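Local coordinates for type I modular polyketide synthase (Streptomyces albus subsp. albus, PDB 6IYT), which probably loads an ethylmalonyl extender unit from coenzyme A for chain extension, as the acyltransferase domain of module 14 in the salinomycin polyketide synthase, at residues 85-97 / 429-443. Numbering follows the deposited sequence.
Sequences RAAFEHRAVVLGT and RRVLTSFAEAWTRGV
R91 carries its CG beside the backbone N (chi1 -65°) and runs extended from there to NE, while W439 has CG anti to its own backbone N (chi1 176°), laying the arginine chain across the indole. The CD methylene stands over the six-membered ring's centre, 3.7 Å from R91 CD to that centroid, a CH-pi contact. Further out, the guanidinium stacks on the same face over the five-membered ring in a cation-pi interaction, its plane 27° from the indole. A long chain ending in a flat cation suits this place, covering the ring yet bonding at its end. R91 NH1 donates to W439 O at 2.8 Å, and R91 NE holds F88 O at 2.8 Å in an almost straight bond, so the two carbonyls fix the group's rotation. W439 O is gripped twice, by R91 NH1 and by G442 N from the other face of its plane. G442 closes the helix in a Schellman motif; lacking a side chain, it takes the positive phi easily, where a CB would press on the preceding carbonyl O.

Further along, V93 CG2 meets A436 CB at 3.6 Å and also W439 CE3; alanine's small side chain lets the branched valine come close to the helix. L95 spreads its methyls, CD2 against L432 CB and CD1 3.5 Å from T433 OG1. R429, bent at chi3, brings its guanidinium beside L95, forms a salt bridge with D110, and shares a water with L95 O.

Strand 90-96, central in its antiparallel sheet between 43-49 and 111-114, has its axis antiparallel to that of helix 429-439 and within 8.5 Å of it. The arrangement is a helix packed on a sheet face, consistent with the ketosynthase-to-acyltransferase linker of modular polyketide synthases, whose sheet here lies against the chain's last helix.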
ATOM      1  N   ARG A  85      16.968 -19.094  15.447  1.00 25.04           N
ATOM      2  CA  ARG A  85      15.767 -19.685  15.999  1.00 27.88           C
ATOM      3  C   ARG A  85      14.862 -20.141  14.866  1.00 25.03           C
ATOM      4  O   ARG A  85      14.681 -19.424  13.892  1.00 22.51           O
ATOM      5  CB  ARG A  85      15.026 -18.677  16.890  1.00 26.79           C
ATOM      6  CG  ARG A  85      15.718 -18.368  18.204  1.00 25.37           C
ATOM      7  CD  ARG A  85      15.688 -19.559  19.154  1.00 28.37           C
ATOM      8  NE  ARG A  85      15.554 -19.110  20.535  1.00 32.64           N
ATOM      9  CZ  ARG A  85      16.450 -19.314  21.490  1.00 32.30           C
ATOM     10  NH1 ARG A  85      16.272 -18.749  22.682  1.00 30.01           N
ATOM     11  NH2 ARG A  85      17.543 -20.057  21.249  1.00 36.16           N
ATOM     12  N   ALA A  86      14.264 -21.320  15.024  1.00 26.74           N
ATOM     13  CA  ALA A  86      13.042 -21.679  14.279  1.00 27.56           C
ATOM     14  C   ALA A  86      11.911 -20.679  14.547  1.00 29.78           C
ATOM     15  O   ALA A  86      11.663 -20.295  15.696  1.00 22.01           O
ATOM     16  CB  ALA A  86      12.589 -23.088  14.649  1.00 32.98           C
ATOM     17  N   ALA A  87      11.120 -20.405  13.515  1.00 24.06           N
ATOM     18  CA  ALA A  87       9.848 -19.710  13.692  1.00 19.75           C
ATOM     19  C   ALA A  87       8.707 -20.710  13.946  1.00 20.59           C
ATOM     20  O   ALA A  87       8.092 -21.221  13.003  1.00 17.30           O
ATOM     21  CB  ALA A  87       9.540 -18.864  12.475  1.00 22.48           C
ATOM     22  N   PHE A  88       8.302 -20.818  15.209  1.00 13.57           N
ATOM     23  CA  PHE A  88       7.125 -21.573  15.578  1.00 11.42           C
ATOM     24  C   PHE A  88       5.845 -20.707  15.479  1.00 11.68           C
ATOM     25  O   PHE A  88       5.896 -19.524  15.076  1.00 11.09           O
ATOM     26  CB  PHE A  88       7.292 -22.112  16.988  1.00 11.30           C
ATOM     27  CG  PHE A  88       8.448 -23.056  17.137  1.00 13.45           C
ATOM     28  CD1 PHE A  88       8.587 -24.136  16.280  1.00 17.50           C
ATOM     29  CD2 PHE A  88       9.397 -22.871  18.130  1.00 13.61           C
ATOM     30  CE1 PHE A  88       9.711 -24.954  16.354  1.00 18.86           C
ATOM     31  CE2 PHE A  88      10.473 -23.737  18.262  1.00 17.67           C
ATOM     32  CZ  PHE A  88      10.631 -24.778  17.366  1.00 20.00           C
ATOM     33  N   GLU A  89       4.708 -21.306  15.834  1.00 10.93           N
ATOM     34  CA  GLU A  89       3.380 -20.769  15.500  1.00 11.81           C
ATOM     35  C   GLU A  89       3.006 -19.457  16.227  1.00 10.33           C
ATOM     36  O   GLU A  89       2.371 -18.568  15.628  1.00 11.86           O
ATOM     37  CB  GLU A  89       2.307 -21.861  15.756  1.00 19.05           C
ATOM     38  CG  GLU A  89       0.859 -21.447  15.484  1.00 22.97           C
ATOM     39  CD  GLU A  89      -0.164 -22.600  15.693  1.00 29.03           C
ATOM     40  OE1 GLU A  89       0.115 -23.535  16.464  1.00 28.08           O
ATOM     41  OE2 GLU A  89      -1.279 -22.520  15.144  1.00 33.92           O
ATOM     42  N   HIS A  90       3.306 -19.364  17.520  1.00  8.69           N
ATOM     43  CA  HIS A  90       2.940 -18.196  18.318  1.00  7.90           C
ATOM     44  C   HIS A  90       4.131 -17.241  18.336  1.00  7.04           C
ATOM     45  O   HIS A  90       5.261 -17.639  18.714  1.00  6.26           O
ATOM     46  CB  HIS A  90       2.598 -18.608  19.755  1.00  9.75           C
ATOM     47  CG  HIS A  90       1.336 -19.411  19.870  1.00 11.12           C
ATOM     48  ND1 HIS A  90       0.186 -18.898  20.426  1.00 15.23           N
ATOM     49  CD2 HIS A  90       1.004 -20.625  19.371  1.00 12.31           C
ATOM     50  CE1 HIS A  90      -0.782 -19.798  20.334  1.00 13.68           C
ATOM     51  NE2 HIS A  90      -0.314 -20.847  19.687  1.00 12.11           N
ATOM     52  N   ARG A  91       3.888 -15.989  17.966  1.00  5.38           N
ATOM     53  CA  ARG A  91       4.983 -15.104  17.584  1.00  5.44           C
ATOM     54  C   ARG A  91       4.831 -13.740  18.196  1.00  4.49           C
ATOM     55  O   ARG A  91       3.735 -13.257  18.376  1.00  4.66           O
ATOM     56  CB  ARG A  91       5.037 -14.998  16.053  1.00  5.40           C
ATOM     57  CG  ARG A  91       5.383 -16.306  15.364  1.00  6.19           C
ATOM     58  CD  ARG A  91       5.347 -16.158  13.857  1.00  6.85           C
ATOM     59  NE  ARG A  91       5.617 -17.418  13.229  1.00  8.03           N
ATOM     60  CZ  ARG A  91       5.861 -17.614  11.938  1.00  9.55           C
ATOM     61  NH1 ARG A  91       5.746 -16.627  11.059  1.00  8.66           N
ATOM     62  NH2 ARG A  91       6.039 -18.880  11.489  1.00  9.78           N
ATOM     63  N   ALA A  92       5.956 -13.125  18.535  1.00  4.36           N
ATOM     64  CA  ALA A  92       5.972 -11.747  18.961  1.00  4.50           C
ATOM     65  C   ALA A  92       7.194 -11.041  18.440  1.00  5.29           C
ATOM     66  O   ALA A  92       8.251 -11.668  18.232  1.00  6.43           O
ATOM     67  CB  ALA A  92       5.919 -11.647  20.472  1.00  4.99           C
ATOM     68  N   VAL A  93       7.094  -9.717  18.346  1.00  5.16           N
ATOM     69  CA  VAL A  93       8.222  -8.890  18.014  1.00  5.18           C
ATOM     70  C   VAL A  93       8.293  -7.710  18.974  1.00  5.32           C
ATOM     71  O   VAL A  93       7.304  -7.015  19.207  1.00  5.69           O
ATOM     72  CB  VAL A  93       8.130  -8.387  16.592  1.00  5.73           C
ATOM     73  CG1 VAL A  93       9.308  -7.502  16.255  1.00  6.09           C
ATOM     74  CG2 VAL A  93       7.977  -9.564  15.617  1.00  5.84           C
ATOM     75  N   VAL A  94       9.475  -7.504  19.526  1.00  5.63           N
ATOM     76  CA  VAL A  94       9.784  -6.334  20.310  1.00  5.94           C
ATOM     77  C   VAL A  94      10.676  -5.387  19.505  1.00  5.50           C
ATOM     78  O   VAL A  94      11.634  -5.837  18.878  1.00  5.14           O
ATOM     79  CB  VAL A  94      10.550  -6.756  21.603  1.00  6.83           C
ATOM     80  CG1 VAL A  94      10.733  -5.583  22.514  1.00  7.58           C
ATOM     81  CG2 VAL A  94       9.783  -7.850  22.321  1.00  7.38           C
ATOM     82  N   LEU A  95      10.447  -4.079  19.661  1.00  5.97           N
ATOM     83  CA  LEU A  95      11.243  -3.043  18.983  1.00  6.23           C
ATOM     84  C   LEU A  95      11.891  -2.114  19.981  1.00  7.34           C
ATOM     85  O   LEU A  95      11.299  -1.794  21.010  1.00  8.72           O
ATOM     86  CB  LEU A  95      10.376  -2.233  18.034  1.00  6.55           C
ATOM     87  CG  LEU A  95       9.581  -3.033  16.990  1.00  6.44           C
ATOM     88  CD1 LEU A  95       8.720  -2.074  16.203  1.00  8.54           C
ATOM     89  CD2 LEU A  95      10.499  -3.798  16.069  1.00  6.43           C
ATOM     90  N   GLY A  96      13.139  -1.739  19.706  1.00  8.08           N
ATOM     91  CA  GLY A  96      13.839  -0.764  20.531  1.00 10.68           C
ATOM     92  C   GLY A  96      15.274  -0.610  20.103  1.00 11.27           C
ATOM     93  O   GLY A  96      15.725  -1.246  19.164  1.00 10.70           O
ATOM     94  N   THR A  97      16.017   0.222  20.813  1.00 16.56           N
ATOM     95  CA  THR A  97      17.391   0.476  20.441  1.00 19.31           C
ATOM     96  C   THR A  97      18.388  -0.092  21.454  1.00 22.19           C
ATOM     97  O   THR A  97      19.355  -0.775  21.084  1.00 25.04           O
ATOM     98  CB  THR A  97      17.646   1.963  20.262  1.00 25.89           C
ATOM     99  OG1 THR A  97      16.774   2.463  19.255  1.00 26.87           O
ATOM    100  CG2 THR A  97      19.090   2.202  19.831  1.00 29.73           C
ATOM    101  N   ARG A 429      10.522   2.382  12.427  1.00  6.01           N
ATOM    102  CA  ARG A 429       9.565   1.735  13.316  1.00  6.14           C
ATOM    103  C   ARG A 429       8.321   1.266  12.538  1.00  5.47           C
ATOM    104  O   ARG A 429       7.863   0.130  12.707  1.00  4.90           O
ATOM    105  CB  ARG A 429       9.160   2.604  14.484  1.00  7.17           C
ATOM    106  CG  ARG A 429       8.002   1.969  15.271  1.00  8.33           C
ATOM    107  CD  ARG A 429       7.607   2.781  16.477  1.00  9.21           C
ATOM    108  NE  ARG A 429       8.564   2.626  17.541  1.00  9.57           N
ATOM    109  CZ  ARG A 429       8.553   1.603  18.395  1.00 10.85           C
ATOM    110  NH1 ARG A 429       9.422   1.567  19.368  1.00 13.48           N
ATOM    111  NH2 ARG A 429       7.593   0.666  18.325  1.00 10.11           N
ATOM    112  N   ARG A 430       7.767   2.132  11.708  1.00  4.94           N
ATOM    113  CA  ARG A 430       6.598   1.754  10.913  1.00  4.73           C
ATOM    114  C   ARG A 430       6.857   0.566   9.986  1.00  4.48           C
ATOM    115  O   ARG A 430       6.042  -0.355   9.911  1.00  4.36           O
ATOM    116  CB  ARG A 430       6.072   2.950  10.097  1.00  5.02           C
ATOM    117  CG  ARG A 430       4.831   2.636   9.295  1.00  5.55           C
ATOM    118  CD  ARG A 430       3.665   2.269  10.161  1.00  6.34           C
ATOM    119  NE  ARG A 430       3.429   0.822  10.234  1.00  6.53           N
ATOM    120  CZ  ARG A 430       2.443   0.250  10.916  1.00  8.61           C
ATOM    121  NH1 ARG A 430       1.710   0.963  11.770  1.00  7.86           N
ATOM    122  NH2 ARG A 430       2.257  -1.061  10.837  1.00  7.08           N
ATOM    123  N   VAL A 431       7.977   0.570   9.288  1.00  4.59           N
ATOM    124  CA  VAL A 431       8.331  -0.562   8.413  1.00  4.76           C
ATOM    125  C   VAL A 431       8.419  -1.840   9.240  1.00  4.62           C
ATOM    126  O   VAL A 431       7.874  -2.881   8.859  1.00  3.94           O
ATOM    127  CB  VAL A 431       9.640  -0.311   7.665  1.00  5.62           C
ATOM    128  CG1 VAL A 431      10.067  -1.540   6.883  1.00  6.06           C
ATOM    129  CG2 VAL A 431       9.468   0.892   6.722  1.00  7.05           C
ATOM    130  N   LEU A 432       9.241  -1.813  10.277  1.00  4.45           N
ATOM    131  CA  LEU A 432       9.406  -3.003  11.116  1.00  5.20           C
ATOM    132  C   LEU A 432       8.093  -3.469  11.718  1.00  4.54           C
ATOM    133  O   LEU A 432       7.892  -4.690  11.916  1.00  3.68           O
ATOM    134  CB  LEU A 432      10.421  -2.735  12.226  1.00  6.37           C
ATOM    135  CG  LEU A 432      11.884  -2.545  11.791  1.00  7.39           C
ATOM    136  CD1 LEU A 432      12.743  -2.222  13.005  1.00  8.89           C
ATOM    137  CD2 LEU A 432      12.419  -3.764  11.072  1.00  8.21           C
ATOM    138  N   THR A 433       7.237  -2.521  12.093  1.00  4.33           N
ATOM    139  CA  THR A 433       5.900  -2.844  12.629  1.00  4.22           C
ATOM    140  C   THR A 433       4.997  -3.548  11.599  1.00  4.08           C
ATOM    141  O   THR A 433       4.436  -4.592  11.881  1.00  3.72           O
ATOM    142  CB  THR A 433       5.206  -1.606  13.231  1.00  4.36           C
ATOM    143  OG1 THR A 433       6.029  -1.054  14.274  1.00  3.92           O
ATOM    144  CG2 THR A 433       3.873  -1.990  13.824  1.00  4.35           C
ATOM    145  N   SER A 434       5.038  -3.097  10.357  1.00  3.99           N
ATOM    146  CA  SER A 434       4.319  -3.763   9.307  1.00  4.31           C
ATOM    147  C   SER A 434       4.896  -5.137   9.004  1.00  3.85           C
ATOM    148  O   SER A 434       4.146  -6.127   8.833  1.00  3.45           O
ATOM    149  CB  SER A 434       4.284  -2.884   8.054  1.00  4.59           C
ATOM    150  OG  SER A 434       3.518  -1.717   8.323  1.00  5.22           O
ATOM    151  N   PHE A 435       6.223  -5.242   8.988  1.00  3.75           N
ATOM    152  CA  PHE A 435       6.869  -6.537   8.834  1.00  3.79           C
ATOM    153  C   PHE A 435       6.391  -7.504   9.968  1.00  4.31           C
ATOM    154  O   PHE A 435       6.127  -8.670   9.722  1.00  3.83           O
ATOM    155  CB  PHE A 435       8.383  -6.423   8.926  1.00  4.00           C
ATOM    156  CG  PHE A 435       9.074  -5.821   7.730  1.00  3.91           C
ATOM    157  CD1 PHE A 435       8.401  -5.470   6.562  1.00  3.98           C
ATOM    158  CD2 PHE A 435      10.464  -5.659   7.771  1.00  4.11           C
ATOM    159  CE1 PHE A 435       9.110  -4.994   5.462  1.00  4.35           C
ATOM    160  CE2 PHE A 435      11.154  -5.117   6.715  1.00  4.31           C
ATOM    161  CZ  PHE A 435      10.477  -4.779   5.552  1.00  3.64           C
ATOM    162  N   ALA A 436       6.408  -7.014  11.205  1.00  4.22           N
ATOM    163  CA  ALA A 436       6.007  -7.832  12.371  1.00  4.97           C
ATOM    164  C   ALA A 436       4.541  -8.241  12.308  1.00  4.71           C
ATOM    165  O   ALA A 436       4.191  -9.375  12.639  1.00  3.93           O
ATOM    166  CB  ALA A 436       6.297  -7.087  13.657  1.00  5.01           C
ATOM    167  N   GLU A 437       3.687  -7.312  11.889  1.00  6.03           N
ATOM    168  CA  GLU A 437       2.281  -7.603  11.714  1.00  5.94           C
ATOM    169  C   GLU A 437       2.038  -8.716  10.677  1.00  6.61           C
ATOM    170  O   GLU A 437       1.175  -9.575  10.876  1.00  6.77           O
ATOM    171  CB  GLU A 437       1.522  -6.326  11.352  1.00  7.22           C
ATOM    172  CG  GLU A 437       1.347  -5.398  12.554  1.00  8.13           C
ATOM    173  CD  GLU A 437       0.825  -4.010  12.181  1.00 12.14           C
ATOM    174  OE1 GLU A 437       0.797  -3.661  10.970  1.00 12.98           O
ATOM    175  OE2 GLU A 437       0.427  -3.289  13.107  1.00 15.14           O
ATOM    176  N   ALA A 438       2.816  -8.717   9.606  1.00  5.63           N
ATOM    177  CA  ALA A 438       2.744  -9.796   8.600  1.00  5.79           C
ATOM    178  C   ALA A 438       3.320 -11.116   9.149  1.00  6.15           C
ATOM    179  O   ALA A 438       2.695 -12.170   9.053  1.00  6.13           O
ATOM    180  CB  ALA A 438       3.479  -9.389   7.349  1.00  6.40           C
ATOM    181  N   TRP A 439       4.524 -11.043   9.693  1.00  5.64           N
ATOM    182  CA  TRP A 439       5.255 -12.250  10.110  1.00  5.82           C
ATOM    183  C   TRP A 439       4.542 -12.949  11.270  1.00  6.50           C
ATOM    184  O   TRP A 439       4.459 -14.185  11.299  1.00  5.88           O
ATOM    185  CB  TRP A 439       6.681 -11.894  10.520  1.00  5.22           C
ATOM    186  CG  TRP A 439       7.512 -13.079  11.063  1.00  4.91           C
ATOM    187  CD1 TRP A 439       8.050 -14.132  10.334  1.00  5.61           C
ATOM    188  CD2 TRP A 439       7.778 -13.366  12.428  1.00  4.99           C
ATOM    189  NE1 TRP A 439       8.753 -14.972  11.171  1.00  5.27           N
ATOM    190  CE2 TRP A 439       8.561 -14.547  12.469  1.00  5.04           C
ATOM    191  CE3 TRP A 439       7.490 -12.716  13.623  1.00  4.37           C
ATOM    192  CZ2 TRP A 439       9.026 -15.078  13.662  1.00  6.03           C
ATOM    193  CZ3 TRP A 439       7.962 -13.257  14.809  1.00  4.69           C
ATOM    194  CH2 TRP A 439       8.746 -14.406  14.810  1.00  5.62           C
ATOM    195  N   THR A 440       3.996 -12.175  12.205  1.00  6.27           N
ATOM    196  CA  THR A 440       3.340 -12.795  13.348  1.00  7.09           C
ATOM    197  C   THR A 440       2.083 -13.505  12.915  1.00  8.62           C
ATOM    198  O   THR A 440       1.600 -14.390  13.633  1.00 10.75           O
ATOM    199  CB  THR A 440       2.994 -11.814  14.480  1.00  6.52           C
ATOM    200  OG1 THR A 440       2.152 -10.780  13.970  1.00  7.18           O
ATOM    201  CG2 THR A 440       4.263 -11.231  15.116  1.00  5.47           C
ATOM    202  N   ARG A 441       1.571 -13.162  11.729  1.00  8.97           N
ATOM    203  CA  ARG A 441       0.404 -13.864  11.152  1.00 10.70           C
ATOM    204  C   ARG A 441       0.798 -14.943  10.150  1.00 10.32           C
ATOM    205  O   ARG A 441      -0.073 -15.554   9.522  1.00 10.97           O
ATOM    206  CB  ARG A 441      -0.551 -12.879  10.470  1.00 13.57           C
ATOM    207  CG  ARG A 441      -1.202 -11.879  11.405  1.00 17.65           C
ATOM    208  CD  ARG A 441      -2.543 -12.348  11.938  1.00 20.98           C
ATOM    209  NE  ARG A 441      -3.400 -12.958  10.915  1.00 21.20           N
ATOM    210  CZ  ARG A 441      -4.279 -12.296  10.165  1.00 21.58           C
ATOM    211  NH1 ARG A 441      -4.356 -10.974  10.211  1.00 21.67           N
ATOM    212  NH2 ARG A 441      -4.972 -12.955   9.265  1.00 25.24           N
ATOM    213  N   GLY A 442       2.102 -15.156   9.958  1.00  9.28           N
ATOM    214  CA  GLY A 442       2.574 -16.361   9.253  1.00 10.05           C
ATOM    215  C   GLY A 442       3.275 -16.094   7.931  1.00  8.98           C
ATOM    216  O   GLY A 442       3.647 -17.026   7.217  1.00  8.84           O
ATOM    217  N   VAL A 443       3.467 -14.825   7.598  1.00  8.41           N
ATOM    218  CA  VAL A 443       4.111 -14.472   6.375  1.00  9.07           C
ATOM    219  C   VAL A 443       5.592 -14.797   6.527  1.00  9.97           C
ATOM    220  O   VAL A 443       6.237 -14.354   7.491  1.00 11.67           O
ATOM    221  CB  VAL A 443       3.937 -12.973   6.036  1.00  7.93           C
ATOM    222  CG1 VAL A 443       4.850 -12.575   4.885  1.00  9.58           C
ATOM    223  CG2 VAL A 443       2.492 -12.666   5.683  1.00  7.72           C
TER
HETATM  224  O   HOH W   1       8.818  -0.420  21.470  1.00 16.42           O